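Local structure of beta-galacturonidase (Eisenbergiella tayi, 6NCW) at residues A14-I26 / A33-N45. The protein is a family 2 glycoside hydrolase, a beta-galacturonidase that probably cleaves terminal beta-linked hexuronic acids from their conjugates. Residues are numbered along the deposited sequence; the frame is centred on the assembly and turned at random.
Sequences AELSSALWNFHTI and AVIQAPVPGCWEN
Val39 CG2 sits over one face of the Trp21 indole, a CH-pi contact 3.6 Å from the centroid of the five-membered ring and 12° off its normal. The valine reaches that face because CG2 lies beside its own backbone N while CG1, anti to N (chi1 173°), turns to Ser17 CB. Trp21 NE1 donates to Leu16 O at 3.0 Å, from above the carbonyl plane, a bond that helps hold the indole's rotation against the valine; Leu16 O also takes Arg60 NH1. The Phe23 ring has Ile35 CG1 at its edge, 3.8 Å from Phe23 CD1, the two side chains running side by side. Phe23 CZ presses obliquely on Trp43 CB at 3.6 Å, and the two aromatic planes are 39° apart. Ala37 CB packs against Phe23 CB, and Tyr46 meets the phenyl ring edge-to-face. On the other side of the sheet Leu20, Asn22, Gln36 and Pro38 point together; Leu20 CD1 touches Gln36 CB, while Gln36 NE2 is held by Glu325 O of the second subunit. Six backbone hydrogen bonds join Ala19 to Val39, Trp21 to Ala37 and Phe23 to Ile35, a donor and an acceptor from each residue. Beyond them, one water bridges Thr25 N (3.1 Å) and Ala33 O. Where the pairing begins, Ser18 and Ala19 both face Val39 in a G1 beta bulge, and Glu15 OE2 accepts from Ser17 OG at 2.6 Å through its anti lone pair and from Ser18 OG above the carboxylate plane. Strands 19-26 and 35-39 thus form an antiparallel beta hairpin at the margin of a sheet, 19-26 pairing onward with 55-63, in the N-terminal beta-sandwich (jelly-roll) domain typical of family 2 glycoside hydrolases.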
loop_
_atom_site.group_PDB
_atom_site.type_symbol
_atom_site.label_atom_id
_atom_site.label_comp_id
_atom_site.label_asym_id
_atom_site.label_seq_id
_atom_site.Cartn_x
_atom_site.Cartn_y
_atom_site.Cartn_z
ATOM N N ALA A 14 -35.452 29.248 2.893
ATOM C CA ALA A 14 -34.546 28.799 3.945
ATOM C C ALA A 14 -34.070 27.389 3.619
ATOM O O ALA A 14 -34.865 26.541 3.207
ATOM C CB ALA A 14 -35.235 28.828 5.316
ATOM N N GLU A 15 -32.781 27.132 3.822
ATOM C CA GLU A 15 -32.225 25.813 3.529
ATOM C C GLU A 15 -32.586 24.842 4.647
ATOM O O GLU A 15 -32.263 25.076 5.816
ATOM C CB GLU A 15 -30.698 25.882 3.343
ATOM C CG GLU A 15 -30.156 24.664 2.585
ATOM C CD GLU A 15 -28.624 24.587 2.457
ATOM O OE1 GLU A 15 -27.942 25.635 2.462
ATOM O OE2 GLU A 15 -28.101 23.445 2.331
ATOM N N LEU A 16 -33.263 23.749 4.298
ATOM C CA LEU A 16 -33.483 22.665 5.244
ATOM C C LEU A 16 -32.327 21.667 5.304
ATOM O O LEU A 16 -32.253 20.865 6.254
ATOM C CB LEU A 16 -34.773 21.935 4.888
ATOM C CG LEU A 16 -36.013 22.827 5.072
ATOM C CD1 LEU A 16 -37.255 21.971 5.014
ATOM C CD2 LEU A 16 -35.926 23.570 6.392
ATOM N N SER A 17 -31.453 21.659 4.302
ATOM C CA SER A 17 -30.265 20.816 4.327
ATOM C C SER A 17 -29.143 21.562 5.049
ATOM O O SER A 17 -29.387 22.572 5.718
ATOM C CB SER A 17 -29.857 20.421 2.912
ATOM O OG SER A 17 -29.865 21.552 2.067
ATOM N N SER A 18 -27.902 21.107 4.866
ATOM C CA SER A 18 -26.772 21.549 5.681
ATOM C C SER A 18 -27.116 21.420 7.165
ATOM O O SER A 18 -26.927 22.339 7.952
ATOM C CB SER A 18 -26.350 22.982 5.336
ATOM O OG SER A 18 -25.887 23.096 3.995
ATOM N N ALA A 19 -27.601 20.245 7.547
ATOM C CA ALA A 19 -28.152 20.030 8.878
ATOM C C ALA A 19 -28.210 18.535 9.131
ATOM O O ALA A 19 -28.092 17.726 8.209
ATOM C CB ALA A 19 -29.555 20.657 9.019
ATOM N N LEU A 20 -28.410 18.172 10.394
ATOM C CA LEU A 20 -28.682 16.791 10.756
ATOM C C LEU A 20 -30.192 16.554 10.728
ATOM O O LEU A 20 -30.957 17.344 11.290
ATOM C CB LEU A 20 -28.100 16.474 12.139
ATOM C CG LEU A 20 -26.610 16.765 12.365
ATOM C CD1 LEU A 20 -26.148 16.227 13.703
ATOM C CD2 LEU A 20 -25.760 16.169 11.239
ATOM N N TRP A 21 -30.614 15.485 10.050
ATOM C CA TRP A 21 -31.977 14.980 10.112
ATOM C C TRP A 21 -31.975 13.645 10.843
ATOM O O TRP A 21 -30.932 13.010 11.013
ATOM C CB TRP A 21 -32.589 14.758 8.724
ATOM C CG TRP A 21 -32.726 15.941 7.808
ATOM C CD1 TRP A 21 -31.949 17.073 7.765
ATOM C CD2 TRP A 21 -33.715 16.092 6.784
ATOM N NE1 TRP A 21 -32.404 17.921 6.764
ATOM C CE2 TRP A 21 -33.487 17.335 6.153
ATOM C CE3 TRP A 21 -34.777 15.285 6.333
ATOM C CZ2 TRP A 21 -34.270 17.785 5.101
ATOM C CZ3 TRP A 21 -35.552 15.735 5.286
ATOM C CH2 TRP A 21 -35.291 16.972 4.675
ATOM N N ASN A 22 -33.158 13.205 11.254
ATOM C CA ASN A 22 -33.280 11.882 11.850
ATOM C C ASN A 22 -33.389 10.848 10.746
ATOM O O ASN A 22 -34.140 11.039 9.787
ATOM C CB ASN A 22 -34.501 11.800 12.763
ATOM C CG ASN A 22 -34.270 12.481 14.084
ATOM O OD1 ASN A 22 -33.151 12.511 14.594
ATOM N ND2 ASN A 22 -35.323 13.030 14.649
ATOM N N PHE A 23 -32.650 9.741 10.907
ATOM C CA PHE A 23 -32.484 8.722 9.886
ATOM C C PHE A 23 -32.665 7.334 10.479
ATOM O O PHE A 23 -32.132 7.029 11.546
ATOM C CB PHE A 23 -31.085 8.824 9.237
ATOM C CG PHE A 23 -30.758 7.695 8.273
ATOM C CD1 PHE A 23 -29.999 6.601 8.681
ATOM C CD2 PHE A 23 -31.181 7.751 6.953
ATOM C CE1 PHE A 23 -29.680 5.570 7.785
ATOM C CE2 PHE A 23 -30.874 6.727 6.056
ATOM C CZ PHE A 23 -30.116 5.636 6.470
ATOM N N HIS A 24 -33.401 6.487 9.762
ATOM C CA HIS A 24 -33.446 5.068 10.069
ATOM C C HIS A 24 -33.852 4.310 8.806
ATOM O O HIS A 24 -34.608 4.830 7.981
ATOM C CB HIS A 24 -34.393 4.769 11.249
ATOM C CG HIS A 24 -35.822 5.127 11.005
ATOM N ND1 HIS A 24 -36.710 4.269 10.393
ATOM C CD2 HIS A 24 -36.525 6.242 11.315
ATOM C CE1 HIS A 24 -37.897 4.842 10.330
ATOM N NE2 HIS A 24 -37.810 6.041 10.878
ATOM N N THR A 25 -33.288 3.103 8.635
ATOM C CA THR A 25 -33.723 2.208 7.571
ATOM C C THR A 25 -35.121 1.663 7.886
ATOM O O THR A 25 -35.542 1.610 9.044
ATOM C CB THR A 25 -32.749 1.033 7.396
ATOM O OG1 THR A 25 -32.708 0.256 8.602
ATOM C CG2 THR A 25 -31.345 1.520 7.048
ATOM N N ILE A 26 -35.842 1.239 6.846
ATOM C CA ILE A 26 -37.152 0.624 7.037
ATOM C C ILE A 26 -37.246 -0.670 6.242
ATOM O O ILE A 26 -36.491 -0.911 5.302
ATOM C CB ILE A 26 -38.311 1.567 6.659
ATOM C CG1 ILE A 26 -38.213 1.994 5.206
ATOM C CG2 ILE A 26 -38.316 2.790 7.552
ATOM C CD1 ILE A 26 -39.250 3.062 4.838
ATOM N N ALA A 33 -32.459 1.505 14.992
ATOM C CA ALA A 33 -31.842 2.674 15.603
ATOM C C ALA A 33 -32.152 3.929 14.797
ATOM O O ALA A 33 -32.040 3.936 13.565
ATOM C CB ALA A 33 -30.326 2.475 15.687
ATOM N N VAL A 34 -32.547 4.992 15.485
ATOM C CA VAL A 34 -32.618 6.313 14.872
ATOM C C VAL A 34 -31.279 7.007 15.102
ATOM O O VAL A 34 -30.814 7.124 16.241
ATOM C CB VAL A 34 -33.785 7.133 15.437
ATOM C CG1 VAL A 34 -33.802 8.520 14.819
ATOM C CG2 VAL A 34 -35.105 6.423 15.154
ATOM N N ILE A 35 -30.633 7.437 14.023
ATOM C CA ILE A 35 -29.352 8.121 14.138
ATOM C C ILE A 35 -29.496 9.514 13.528
ATOM O O ILE A 35 -30.417 9.790 12.761
ATOM C CB ILE A 35 -28.197 7.324 13.482
ATOM C CG1 ILE A 35 -28.336 7.281 11.973
ATOM C CG2 ILE A 35 -28.200 5.879 13.983
ATOM C CD1 ILE A 35 -27.107 7.753 11.226
ATOM N N GLN A 36 -28.581 10.408 13.892
ATOM C CA GLN A 36 -28.575 11.756 13.331
ATOM C C GLN A 36 -27.626 11.771 12.138
ATOM O O GLN A 36 -26.415 11.588 12.290
ATOM C CB GLN A 36 -28.178 12.780 14.389
ATOM C CG GLN A 36 -29.218 12.886 15.516
ATOM C CD GLN A 36 -28.729 13.738 16.661
ATOM O OE1 GLN A 36 -27.856 13.317 17.421
ATOM N NE2 GLN A 36 -29.259 14.961 16.770
ATOM N N ALA A 37 -28.180 11.979 10.959
ATOM C CA ALA A 37 -27.453 11.839 9.722
ATOM C C ALA A 37 -27.323 13.186 9.022
ATOM O O ALA A 37 -28.209 14.039 9.144
ATOM C CB ALA A 37 -28.160 10.847 8.794
ATOM N N PRO A 38 -26.230 13.417 8.294
ATOM C CA PRO A 38 -26.096 14.675 7.543
ATOM C C PRO A 38 -26.946 14.711 6.278
ATOM O O PRO A 38 -27.089 13.717 5.560
ATOM C CB PRO A 38 -24.604 14.714 7.198
ATOM C CG PRO A 38 -24.198 13.266 7.149
ATOM C CD PRO A 38 -25.002 12.598 8.241
ATOM N N VAL A 39 -27.495 15.888 5.994
ATOM C CA VAL A 39 -28.154 16.169 4.726
ATOM C C VAL A 39 -27.522 17.448 4.200
ATOM O O VAL A 39 -27.499 18.461 4.903
ATOM C CB VAL A 39 -29.678 16.334 4.872
ATOM C CG1 VAL A 39 -30.303 16.785 3.555
ATOM C CG2 VAL A 39 -30.331 15.018 5.337
ATOM N N PRO A 40 -26.946 17.462 2.978
ATOM C CA PRO A 40 -26.796 16.332 2.046
ATOM C C PRO A 40 -25.907 15.214 2.587
ATOM O O PRO A 40 -25.076 15.467 3.467
ATOM C CB PRO A 40 -26.137 16.967 0.811
ATOM C CG PRO A 40 -25.411 18.148 1.355
ATOM C CD PRO A 40 -26.283 18.676 2.472
ATOM N N GLY A 41 -26.101 14.007 2.072
ATOM C CA GLY A 41 -25.307 12.851 2.493
ATOM C C GLY A 41 -25.786 11.601 1.779
ATOM O O GLY A 41 -26.889 11.556 1.221
ATOM N N CYS A 42 -24.936 10.581 1.804
ATOM C CA CYS A 42 -25.297 9.258 1.307
ATOM C C CYS A 42 -25.157 8.274 2.448
ATOM O O CYS A 42 -24.148 8.300 3.160
ATOM C CB CYS A 42 -24.403 8.827 0.139
ATOM S SG CYS A 42 -24.613 9.876 -1.293
ATOM N N TRP A 43 -26.149 7.396 2.619
ATOM C CA TRP A 43 -26.059 6.548 3.799
ATOM C C TRP A 43 -24.999 5.465 3.664
ATOM O O TRP A 43 -24.647 4.848 4.671
ATOM C CB TRP A 43 -27.414 5.926 4.138
ATOM C CG TRP A 43 -27.942 4.929 3.170
ATOM C CD1 TRP A 43 -27.333 3.765 2.745
ATOM C CD2 TRP A 43 -29.206 4.984 2.517
ATOM N NE1 TRP A 43 -28.155 3.103 1.866
ATOM C CE2 TRP A 43 -29.311 3.826 1.706
ATOM C CE3 TRP A 43 -30.265 5.914 2.522
ATOM C CZ2 TRP A 43 -30.439 3.566 0.907
ATOM C CZ3 TRP A 43 -31.384 5.654 1.730
ATOM C CH2 TRP A 43 -31.457 4.486 0.931
ATOM N N GLU A 44 -24.457 5.238 2.464
ATOM C CA GLU A 44 -23.334 4.311 2.344
ATOM C C GLU A 44 -22.095 4.828 3.060
ATOM O O GLU A 44 -21.173 4.056 3.322
ATOM C CB GLU A 44 -23.012 4.030 0.873
ATOM C CG GLU A 44 -24.013 3.096 0.205
ATOM C CD GLU A 44 -25.190 3.838 -0.422
ATOM O OE1 GLU A 44 -25.420 5.035 -0.091
ATOM O OE2 GLU A 44 -25.885 3.225 -1.265
ATOM N N ASN A 45 -22.070 6.102 3.402
ATOM C CA ASN A 45 -21.009 6.688 4.196
ATOM C C ASN A 45 -21.305 6.673 5.689
ATOM O O ASN A 45 -20.427 7.058 6.472
ATOM C CB ASN A 45 -20.772 8.121 3.711
ATOM C CG ASN A 45 -20.490 8.164 2.223
ATOM O OD1 ASN A 45 -21.089 8.946 1.489
ATOM N ND2 ASN A 45 -19.596 7.266 1.761
HETATM O O HOH W 1 -31.498 2.376 11.102
#